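Local coordinates for putative exported protein (PDB 4JGB) that is of unconfirmed function but has a Rossmann-type fold, probably binds NAD(P)H and may act as an oxidoreductase on CH-NH donors, at residues 118-122 with 123-127; 191-194 with 195-199. All blocks are in the same frame, centred on the assembly; numbering follows the deposited sequence.

Contact 1. Residues 118-122 with 123-127; sequences QLVDT and EGFPD
Phe125 folds back over the short 3-10 turn 119-121 and lays one face of its ring on the backbone of Val120. Val120 CA stands 3.8 Å from the ring centroid and only 12° off the ring normal, which meets the definition of a CH-pi contact. Two aliphatic groups extend the seat: Leu119 CG reaches Phe125 CD1 at 3.8 Å, its side chain crossing the ring's at about a right angle, and Val120 CG2 lies 4.0 Å from Phe125 CE2. With CG anti to the backbone N (chi1 -175°), the ring of Phe125 is swung onto this turn, while Pro126 CD lies against the opposite face, offset toward the rim. The packing is completed by helix 130-143, where Val120 touches Ala133 and Phe125 touches Lys130.

The other side is looser and polar. Thr122 to Phe125 form a type II beta turn whose closing bond, Phe125 N to Thr122 O, is weak at 3.4 Å although nearly straight (163°). Gly124 takes the positive-phi corner of this turn, the usual place for glycine. Glu123 points away from residues 118-122, at the exposed surface, and the carboxylate of Asp121 turns instead to a salt bridge with Arg137.

Leu119 O takes two hydrogen bonds, from Thr122 N and from Thr122 OG1, the latter 2.7 Å long and lying in the carbonyl plane on a lone pair. Polar bonds thus fix the 3-10 turn itself, whereas the return of the loop over it appears to rest more on the ring's packing than on the weak turn bond.

Contact 2. Residues 191-194 with 195-199; sequences YAIA and FVDEI
Residues 191-199 run through the middle of helix 188-201 with successive i to i+4 bonds, among them a nearly straight one from Val196 N to Ala192 O (3.0 Å, 172°). Asp197 N bonds to Ile193 O at 2.9 Å. The bond from Phe195 N to Tyr191 O is more bent (140°), and this N-H also has a weak second acceptor in Ala192 O.

One turn apart, Tyr191 and Phe195 meet obliquely. The phenol oxygen Tyr191 OH lies 3.5 Å from Phe195 CD2, at the edge of the phenylalanine ring and near its plane, and Tyr191 CE2 packs on the same carbon at 3.8 Å. The ring centroids are 5.9 Å apart and the planes inclined at 45°. Both side chains have CG anti to the backbone N, which sends the rings down the same flank of the helix.

Another flank carries Ile193 and Asp197, side by side and pointing the same way, with Ile193 CG2 at 3.6 Å from Asp197 OD2. Both carboxylate oxygens also lie close to Ile193 O. Arg28 forms a salt bridge with Asp197 OD1 and a weak hydrogen bond with Ile193 O, so its charge probably eases the closeness of these acceptor oxygens.

The aromatic flank faces the main sheet: Phe195 rests on Val103 and Val105 of strand 101-105, Tyr191 OH hydrogen-bonds to Phe154 O of strand 150-155, and Glu198 reaches Arg101 by a salt bridge and Phe204 N by a hydrogen bond. Helix 188-201 thus lies against the sheet, with Ile17, Ile21 and Glu24 of helix 16-27 packing alongside.

Both contacts are local and belong to the same Rossmann-type domain, one in its core and one at its surface. Contact 2 is buried, its centre about 9 Å from that of the chain, on a helix covering the main sheet; contact 1 is a surface loop about 21 Å out, leading into helix 130-143. Their centres are about 26 Å apart and they share no residue, their nearest atoms being about 13 Å from each other. Each has a phenylalanine ring: in contact 1 it takes a backbone carbon over its face, in contact 2 a phenol oxygen at its edge. Regular helix bonding frames the second, a 3-10 segment and a beta turn the first.

Contact 1. Residues 118-122 with 123-127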
loop_
_atom_site.group_PDB
_atom_site.type_symbol
_atom_site.label_atom_id
_atom_site.label_comp_id
_atom_site.label_asym_id
_atom_site.label_seq_id
_atom_site.Cartn_x
_atom_site.Cartn_y
_atom_site.Cartn_z
ATOM N N GLN A 118 16.146 -2.791 10.243
ATOM C CA GLN A 118 14.909 -2.064 10.057
ATOM C C GLN A 118 14.631 -1.016 11.163
ATOM O O GLN A 118 15.083 -1.157 12.300
ATOM C CB GLN A 118 13.752 -3.036 9.981
ATOM C CG GLN A 118 13.736 -3.867 8.684
ATOM C CD GLN A 118 12.526 -4.790 8.584
ATOM O OE1 GLN A 118 11.754 -4.941 9.550
ATOM N NE2 GLN A 118 12.336 -5.403 7.395
ATOM N N LEU A 119 13.864 0.015 10.800
ATOM C CA LEU A 119 13.504 1.076 11.719
ATOM C C LEU A 119 12.900 0.573 13.057
ATOM O O LEU A 119 13.230 1.089 14.131
ATOM C CB LEU A 119 12.541 2.064 11.037
ATOM C CG LEU A 119 12.161 3.324 11.838
ATOM C CD1 LEU A 119 13.352 4.178 12.230
ATOM C CD2 LEU A 119 11.128 4.129 11.047
ATOM N N VAL A 120 12.016 -0.424 12.980
ATOM C CA VAL A 120 11.327 -0.922 14.191
ATOM C C VAL A 120 12.347 -1.357 15.246
ATOM O O VAL A 120 12.086 -1.260 16.452
ATOM C CB VAL A 120 10.380 -2.098 13.874
ATOM C CG1 VAL A 120 11.154 -3.273 13.267
ATOM C CG2 VAL A 120 9.615 -2.542 15.136
ATOM N N ASP A 121 13.531 -1.790 14.797
ATOM C CA ASP A 121 14.524 -2.290 15.752
ATOM C C ASP A 121 15.496 -1.226 16.255
ATOM O O ASP A 121 16.415 -1.574 16.996
ATOM C CB ASP A 121 15.284 -3.498 15.198
ATOM C CG ASP A 121 14.386 -4.689 15.020
ATOM O OD1 ASP A 121 13.514 -4.889 15.910
ATOM O OD2 ASP A 121 14.496 -5.383 13.980
ATOM N N THR A 122 15.294 0.037 15.851
ATOM C CA THR A 122 16.208 1.140 16.223
ATOM C C THR A 122 15.946 1.656 17.639
ATOM O O THR A 122 14.875 1.430 18.204
ATOM C CB THR A 122 16.235 2.326 15.201
ATOM O OG1 THR A 122 14.927 2.918 15.027
ATOM C CG2 THR A 122 16.799 1.863 13.877
ATOM N N GLU A 123 16.935 2.320 18.218
ATOM C CA GLU A 123 16.757 2.920 19.525
ATOM C C GLU A 123 15.800 4.111 19.460
ATOM O O GLU A 123 15.912 4.973 18.617
ATOM C CB GLU A 123 18.110 3.274 20.178
ATOM C CG GLU A 123 18.859 2.057 20.705
ATOM C CD GLU A 123 18.116 1.360 21.832
ATOM O OE1 GLU A 123 18.251 1.806 22.979
ATOM O OE2 GLU A 123 17.408 0.352 21.585
ATOM N N GLY A 124 14.792 4.066 20.327
ATOM C CA GLY A 124 13.788 5.107 20.412
ATOM C C GLY A 124 12.551 4.889 19.566
ATOM O O GLY A 124 11.673 5.748 19.547
ATOM N N PHE A 125 12.475 3.776 18.841
ATOM C CA PHE A 125 11.283 3.533 18.018
ATOM C C PHE A 125 10.046 3.382 18.943
ATOM O O PHE A 125 10.122 2.694 19.957
ATOM C CB PHE A 125 11.419 2.305 17.109
ATOM C CG PHE A 125 10.248 2.136 16.182
ATOM C CD1 PHE A 125 10.186 2.853 14.994
ATOM C CD2 PHE A 125 9.169 1.303 16.527
ATOM C CE1 PHE A 125 9.106 2.731 14.133
ATOM C CE2 PHE A 125 8.078 1.167 15.659
ATOM C CZ PHE A 125 8.045 1.899 14.469
ATOM N N PRO A 126 8.928 4.055 18.617
ATOM C CA PRO A 126 7.819 4.060 19.563
ATOM C C PRO A 126 7.242 2.678 19.850
ATOM O O PRO A 126 6.845 1.954 18.914
ATOM C CB PRO A 126 6.790 4.948 18.891
ATOM C CG PRO A 126 7.613 5.886 18.103
ATOM C CD PRO A 126 8.691 5.014 17.527
ATOM N N ASP A 127 7.184 2.349 21.136
ATOM C CA ASP A 127 6.612 1.078 21.595
ATOM C C ASP A 127 5.262 0.799 20.979
ATOM O O ASP A 127 5.028 -0.304 20.488
ATOM C CB ASP A 127 6.531 1.039 23.108
ATOM C CG ASP A 127 7.899 0.970 23.744
ATOM O OD1 ASP A 127 8.748 0.183 23.258
ATOM O OD2 ASP A 127 8.126 1.726 24.708
#

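Contact 2. Residues 191-194 with 195-199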
loop_
_atom_site.group_PDB
_atom_site.type_symbol
_atom_site.label_atom_id
_atom_site.label_comp_id
_atom_site.label_asym_id
_atom_site.label_seq_id
_atom_site.Cartn_x
_atom_site.Cartn_y
_atom_site.Cartn_z
ATOM N N TYR A 191 2.041 11.006 -0.797
ATOM C CA TYR A 191 2.152 9.539 -0.790
ATOM C C TYR A 191 1.247 8.917 -1.866
ATOM O O TYR A 191 1.665 8.003 -2.612
ATOM C CB TYR A 191 1.832 8.968 0.596
ATOM C CG TYR A 191 1.801 7.453 0.623
ATOM C CD1 TYR A 191 2.955 6.710 0.925
ATOM C CD2 TYR A 191 0.591 6.757 0.418
ATOM C CE1 TYR A 191 2.908 5.314 0.970
ATOM C CE2 TYR A 191 0.543 5.364 0.440
ATOM C CZ TYR A 191 1.695 4.655 0.715
ATOM O OH TYR A 191 1.629 3.281 0.765
ATOM N N ALA A 192 0.031 9.445 -1.985
ATOM C CA ALA A 192 -0.896 8.991 -3.019
ATOM C C ALA A 192 -0.329 9.268 -4.459
ATOM O O ALA A 192 -0.413 8.418 -5.350
ATOM C CB ALA A 192 -2.271 9.641 -2.812
ATOM N N ILE A 193 0.257 10.440 -4.684
ATOM C CA ILE A 193 0.976 10.663 -5.965
ATOM C C ILE A 193 1.992 9.526 -6.192
ATOM O O ILE A 193 1.953 8.884 -7.217
ATOM C CB ILE A 193 1.634 12.065 -6.068
ATOM C CG1 ILE A 193 0.529 13.156 -6.026
ATOM C CG2 ILE A 193 2.503 12.147 -7.345
ATOM C CD1 ILE A 193 0.954 14.606 -6.118
ATOM N N ALA A 194 2.893 9.302 -5.246
ATOM C CA ALA A 194 3.872 8.210 -5.334
ATOM C C ALA A 194 3.275 6.832 -5.634
ATOM O O ALA A 194 3.806 6.079 -6.479
ATOM C CB ALA A 194 4.744 8.148 -4.081
ATOM N N PHE A 195 2.169 6.518 -4.954
ATOM C CA PHE A 195 1.599 5.182 -4.935
ATOM C C PHE A 195 1.015 4.937 -6.321
ATOM O O PHE A 195 1.301 3.908 -6.970
ATOM C CB PHE A 195 0.514 5.102 -3.828
ATOM C CG PHE A 195 -0.046 3.719 -3.580
ATOM C CD1 PHE A 195 -1.048 3.187 -4.400
ATOM C CD2 PHE A 195 0.354 2.984 -2.465
ATOM C CE1 PHE A 195 -1.605 1.944 -4.127
ATOM C CE2 PHE A 195 -0.207 1.729 -2.201
ATOM C CZ PHE A 195 -1.201 1.223 -3.027
ATOM N N VAL A 196 0.240 5.912 -6.799
ATOM C CA VAL A 196 -0.379 5.807 -8.125
ATOM C C VAL A 196 0.683 5.912 -9.257
ATOM O O VAL A 196 0.545 5.256 -10.294
ATOM C CB VAL A 196 -1.521 6.853 -8.294
ATOM C CG1 VAL A 196 -2.037 6.847 -9.725
ATOM C CG2 VAL A 196 -2.684 6.604 -7.309
ATOM N N ASP A 197 1.746 6.704 -9.065
ATOM C CA ASP A 197 2.862 6.742 -10.064
ATOM C C ASP A 197 3.438 5.322 -10.170
ATOM O O ASP A 197 3.785 4.849 -11.256
ATOM C CB ASP A 197 4.034 7.672 -9.645
ATOM C CG ASP A 197 3.751 9.161 -9.824
ATOM O OD1 ASP A 197 2.797 9.579 -10.506
ATOM O OD2 ASP A 197 4.547 9.937 -9.270
ATOM N N GLU A 198 3.533 4.642 -9.038
ATOM C CA GLU A 198 4.163 3.324 -9.003
ATOM C C GLU A 198 3.290 2.283 -9.681
ATOM O O GLU A 198 3.793 1.404 -10.382
ATOM C CB GLU A 198 4.557 2.890 -7.573
ATOM C CG GLU A 198 5.192 1.482 -7.466
ATOM C CD GLU A 198 6.311 1.209 -8.490
ATOM O OE1 GLU A 198 6.924 2.185 -8.991
ATOM O OE2 GLU A 198 6.592 0.011 -8.785
ATOM N N ILE A 199 1.980 2.400 -9.477
ATOM C CA ILE A 199 0.993 1.619 -10.242
ATOM C C ILE A 199 1.204 1.750 -11.752
ATOM O O ILE A 199 1.151 0.752 -12.465
ATOM C CB ILE A 199 -0.464 1.997 -9.875
ATOM C CG1 ILE A 199 -0.771 1.568 -8.424
ATOM C CG2 ILE A 199 -1.462 1.371 -10.858
ATOM C CD1 ILE A 199 -2.181 1.876 -7.968
#